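Local coordinates for Rab GDP dissociation inhibitor alpha (Naegleria fowleri, PDB 6C87), which probably binds prenylated Rab GTPases in their GDP-bound form, slowing nucleotide release and carrying them between membranes and cytosol, at residues M59-R64 with E389-Y393; K326-I330 with C345-T351. All blocks are in the same frame, centred on the assembly; numbering follows the deposited sequence.

Interaction 1: residues M59-R64 with E389-Y393; sequences MFEKFR and EKFVY
The ring of F391 on strand 389-393 is met from several directions by side chains of helix 59-64. The CE methyl of M59 lies over one face, its closest ring atom being CD2 of F391 at 3.5 Å, while SD stands farther off above the same face, a Met-aromatic contact. M59 reaches there because its chain turns back at chi2 and chi3. The edge of F391 is turned toward the face of F60 in an offset edge-to-face pair, the planes 80° apart, with F60 CE1 near the plane of F391. F63 is set differently: CB of F391 sits over the centre of its ring, K62 CG covers the opposite face, and CD1 of Y393 meets the ring edge, 3.6 Å from F63 CZ. The four rings form an aromatic cluster joining helix 56-64 to the large mixed sheet of this GDI-family fold, in which strand 389-400 pairs with strand 302-315. R64, itself exposed, lays one guanidinium face over CD1 and CE1 of F391. Its NH2 donates to K390 O at 3.1 Å, the oxygen in the guanidinium plane but the donor above the carbonyl plane. The same NH2 forms a salt bridge with E389 OE1; the hydrogen bond within it is weak, bent to 128°. A water links R64 NH1, weakly, to V392 N, and Y393 OH bonds E50 O beyond the two segments.

Interaction 2: residues K326-I330 with C345-T351; sequences KSSQI and CCVTSFT
K326 has the most surface buried here: its aliphatic chain lies against F350 and T351 of the 3-10 segment, with CD 3.6 Å from both T351 CG2 and F350 CE2. Its chi1 (-61°) sets CG anti to the carbonyl carbon, and the chain, bent at chi3 and chi4, crosses T351 at about a right angle and F350 at a slant. The modelled hydrogen bond from S349 OG to K326 O is too short to be trusted in detail. C345 comes next, paired with I330 by two backbone bonds, I330 N to C345 O at 2.8 Å and C345 N to I330 O at 3.0 Å, while the CB atoms of the two residues lie 4.1 Å apart. These segments belong to antiparallel neighbours in the large mixed sheet, with S328-V347 and I330-C345 as hydrogen-bonded pairs flanking the non-hydrogen-bonded pair Q329-C346. V347, on the same face as I330 and C345, touches I330 CD1 through CG2 at 4.0 Å; V347 N bonds S328 O at 2.8 Å, and S328 N returns to V347 O at 2.9 Å. S327 CA also makes a CA-H...O contact with V347 O, just past the last of the paired residues. A water joins S327 OG to T351 OG1, and S327 OG also bonds E115 N of strand 111-121.

In the fold
Interactions 1 and 2 both reach the same large mixed sheet, their centres 19 Å apart and their nearest atoms about 11 Å, without touching. Interaction 2 joins two adjacent strands within that sheet, whereas interaction 1 packs helix 56-64 against one of its strands. The sheet connects them: strand 343-349 pairs with 360-367, which pairs with 302-315, which in turn pairs with 389-400. In chain order 59-64 comes first, then 326-330, 345-351 and 389-393, placing the antiparallel pair of interaction 2, whose connection carries helix 334-337, inside the much longer loop closed by interaction 1. Interaction 1 thus brings an early helix onto a sheet built largely from later strands, of which interaction 2 joins two neighbours.

Interaction 1: residues M59-R64 with E389-Y393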
# COMPACT_ATOMS: atom_id res chain seq x y z
N MET A 59 -37.77 25.42 12.00
CA MET A 59 -37.10 26.54 11.35
C MET A 59 -37.62 27.87 11.87
O MET A 59 -36.85 28.78 12.19
CB MET A 59 -37.28 26.46 9.84
CG MET A 59 -36.55 25.31 9.19
SD MET A 59 -34.78 25.54 9.12
CE MET A 59 -34.62 26.85 7.93
N PHE A 60 -38.95 28.01 11.95
CA PHE A 60 -39.54 29.25 12.44
C PHE A 60 -39.21 29.50 13.91
O PHE A 60 -38.99 30.65 14.31
CB PHE A 60 -41.05 29.25 12.21
CG PHE A 60 -41.45 29.85 10.90
CD1 PHE A 60 -41.21 29.18 9.70
CD2 PHE A 60 -42.05 31.10 10.85
CE1 PHE A 60 -41.57 29.74 8.49
CE2 PHE A 60 -42.41 31.67 9.63
CZ PHE A 60 -42.17 30.99 8.45
N GLU A 61 -39.18 28.45 14.74
CA GLU A 61 -38.75 28.66 16.13
C GLU A 61 -37.30 29.12 16.17
O GLU A 61 -36.97 30.08 16.88
CB GLU A 61 -38.95 27.39 16.96
N LYS A 62 -36.43 28.50 15.37
CA LYS A 62 -35.02 28.83 15.42
C LYS A 62 -34.74 30.23 14.87
O LYS A 62 -33.94 30.98 15.45
CB LYS A 62 -34.21 27.78 14.65
CG LYS A 62 -32.71 28.05 14.57
CD LYS A 62 -31.96 26.89 13.95
CE LYS A 62 -30.45 27.11 13.93
NZ LYS A 62 -29.84 27.04 15.28
N PHE A 63 -35.37 30.62 13.76
CA PHE A 63 -35.01 31.85 13.07
C PHE A 63 -35.98 33.00 13.27
O PHE A 63 -35.67 34.12 12.85
CB PHE A 63 -34.84 31.58 11.57
CG PHE A 63 -33.68 30.70 11.26
CD1 PHE A 63 -32.40 31.23 11.21
CD2 PHE A 63 -33.86 29.33 11.06
CE1 PHE A 63 -31.31 30.42 10.93
CE2 PHE A 63 -32.77 28.52 10.78
CZ PHE A 63 -31.49 29.06 10.72
N ARG A 64 -37.16 32.77 13.86
CA ARG A 64 -38.13 33.85 13.98
C ARG A 64 -38.59 34.09 15.41
O ARG A 64 -38.98 35.21 15.75
CB ARG A 64 -39.34 33.57 13.08
CG ARG A 64 -38.98 33.42 11.62
CD ARG A 64 -38.69 34.76 10.96
NE ARG A 64 -38.95 34.69 9.53
CZ ARG A 64 -38.00 34.52 8.63
NH1 ARG A 64 -36.73 34.44 9.03
NH2 ARG A 64 -38.29 34.44 7.34
N GLU A 389 -39.79 32.36 1.53
CA GLU A 389 -39.22 32.53 2.86
C GLU A 389 -37.72 32.40 2.77
O GLU A 389 -37.19 31.60 1.99
CB GLU A 389 -39.75 31.53 3.89
CG GLU A 389 -41.14 31.82 4.39
CD GLU A 389 -41.19 33.05 5.29
OE1 GLU A 389 -40.11 33.55 5.67
OE2 GLU A 389 -42.31 33.49 5.62
N LYS A 390 -37.03 33.22 3.57
CA LYS A 390 -35.58 33.29 3.58
C LYS A 390 -35.09 33.28 5.03
O LYS A 390 -35.58 34.05 5.86
CB LYS A 390 -35.12 34.56 2.84
CG LYS A 390 -33.64 34.71 2.74
CD LYS A 390 -33.23 36.03 2.11
CE LYS A 390 -33.93 37.20 2.79
NZ LYS A 390 -33.13 38.44 2.63
N PHE A 391 -34.12 32.42 5.31
CA PHE A 391 -33.54 32.32 6.65
C PHE A 391 -32.03 32.53 6.58
O PHE A 391 -31.34 31.83 5.83
CB PHE A 391 -33.81 30.95 7.28
CG PHE A 391 -35.24 30.54 7.25
CD1 PHE A 391 -36.12 30.97 8.23
CD2 PHE A 391 -35.71 29.71 6.24
CE1 PHE A 391 -37.45 30.58 8.22
CE2 PHE A 391 -37.04 29.31 6.21
CZ PHE A 391 -37.92 29.75 7.21
N VAL A 392 -31.53 33.48 7.37
CA VAL A 392 -30.10 33.77 7.40
C VAL A 392 -29.45 32.97 8.52
O VAL A 392 -29.79 33.13 9.70
CB VAL A 392 -29.84 35.27 7.59
CG1 VAL A 392 -28.34 35.52 7.70
CG2 VAL A 392 -30.40 36.05 6.42
N TYR A 393 -28.50 32.12 8.16
CA TYR A 393 -27.86 31.19 9.08
C TYR A 393 -26.34 31.40 9.01
O TYR A 393 -25.68 30.90 8.09
CB TYR A 393 -28.24 29.75 8.74
CG TYR A 393 -27.77 28.71 9.72
CD1 TYR A 393 -27.87 28.91 11.10
CD2 TYR A 393 -27.22 27.51 9.28
CE1 TYR A 393 -27.44 27.94 11.99
CE2 TYR A 393 -26.80 26.54 10.16
CZ TYR A 393 -26.90 26.76 11.52
OH TYR A 393 -26.46 25.79 12.39
O HOH W 1 -33.66 34.87 8.89

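Interaction 2: residues K326-I330 with C345-T351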
# COMPACT_ATOMS: atom_id res chain seq x y z
N LYS A 326 -35.51 19.87 -10.64
CA LYS A 326 -36.07 19.77 -9.30
C LYS A 326 -35.00 19.56 -8.23
O LYS A 326 -35.33 19.51 -7.04
CB LYS A 326 -37.11 18.65 -9.27
CG LYS A 326 -38.27 18.91 -10.21
CD LYS A 326 -39.23 17.74 -10.26
CE LYS A 326 -39.61 17.43 -11.69
NZ LYS A 326 -38.41 17.05 -12.50
N SER A 327 -33.74 19.39 -8.63
CA SER A 327 -32.60 19.39 -7.72
C SER A 327 -31.38 19.79 -8.55
O SER A 327 -31.31 19.45 -9.73
CB SER A 327 -32.38 18.03 -7.05
OG SER A 327 -32.20 16.98 -8.00
N SER A 328 -30.45 20.51 -7.93
CA SER A 328 -29.37 21.05 -8.74
C SER A 328 -28.19 21.48 -7.88
O SER A 328 -28.36 21.98 -6.77
CB SER A 328 -29.86 22.24 -9.58
OG SER A 328 -28.91 22.57 -10.57
N GLN A 329 -27.00 21.30 -8.44
CA GLN A 329 -25.76 21.91 -7.96
C GLN A 329 -25.48 23.15 -8.80
O GLN A 329 -25.53 23.09 -10.03
CB GLN A 329 -24.60 20.92 -8.07
CG GLN A 329 -23.25 21.46 -7.64
CD GLN A 329 -23.08 21.49 -6.13
OE1 GLN A 329 -23.72 22.28 -5.43
NE2 GLN A 329 -22.19 20.64 -5.62
N ILE A 330 -25.17 24.27 -8.13
CA ILE A 330 -24.87 25.53 -8.80
C ILE A 330 -23.61 26.13 -8.18
O ILE A 330 -23.61 26.46 -6.99
CB ILE A 330 -26.03 26.53 -8.70
CG1 ILE A 330 -27.37 25.83 -8.94
CG2 ILE A 330 -25.83 27.68 -9.69
CD1 ILE A 330 -28.56 26.72 -8.76
N CYS A 345 -24.56 27.12 -4.27
CA CYS A 345 -26.01 27.00 -4.11
C CYS A 345 -26.42 25.59 -4.52
O CYS A 345 -26.19 25.18 -5.67
CB CYS A 345 -26.76 28.04 -4.93
SG CYS A 345 -28.56 27.90 -4.72
N CYS A 346 -27.02 24.86 -3.60
CA CYS A 346 -27.61 23.57 -3.91
C CYS A 346 -29.12 23.65 -3.73
O CYS A 346 -29.61 24.33 -2.82
CB CYS A 346 -27.04 22.46 -3.02
SG CYS A 346 -27.47 22.61 -1.30
N VAL A 347 -29.84 22.98 -4.62
CA VAL A 347 -31.29 23.02 -4.65
C VAL A 347 -31.79 21.60 -4.50
O VAL A 347 -31.34 20.70 -5.21
CB VAL A 347 -31.82 23.65 -5.95
CG1 VAL A 347 -33.33 23.78 -5.88
CG2 VAL A 347 -31.15 25.00 -6.18
N THR A 348 -32.70 21.39 -3.56
CA THR A 348 -33.39 20.13 -3.38
C THR A 348 -34.88 20.43 -3.25
O THR A 348 -35.28 21.59 -3.11
CB THR A 348 -32.88 19.37 -2.15
OG1 THR A 348 -33.01 20.20 -1.00
CG2 THR A 348 -31.42 18.99 -2.34
N SER A 349 -35.70 19.39 -3.34
CA SER A 349 -37.14 19.62 -3.39
C SER A 349 -37.88 18.36 -2.94
O SER A 349 -37.31 17.47 -2.31
CB SER A 349 -37.56 20.03 -4.81
OG SER A 349 -37.36 18.94 -5.70
N PHE A 350 -39.16 18.29 -3.31
CA PHE A 350 -39.99 17.12 -3.06
C PHE A 350 -39.36 15.85 -3.61
O PHE A 350 -39.61 14.76 -3.09
CB PHE A 350 -41.38 17.33 -3.67
CG PHE A 350 -41.37 18.05 -5.02
CD1 PHE A 350 -41.30 19.45 -5.08
CD2 PHE A 350 -41.45 17.34 -6.21
CE1 PHE A 350 -41.28 20.11 -6.31
CE2 PHE A 350 -41.45 18.00 -7.45
CZ PHE A 350 -41.36 19.39 -7.49
N THR A 351 -38.53 15.96 -4.66
CA THR A 351 -37.96 14.77 -5.28
C THR A 351 -36.99 14.04 -4.36
O THR A 351 -36.73 12.85 -4.58
CB THR A 351 -37.25 15.10 -6.61
OG1 THR A 351 -36.25 16.11 -6.41
CG2 THR A 351 -38.25 15.53 -7.66
O HOH W 2 -34.30 15.60 -8.20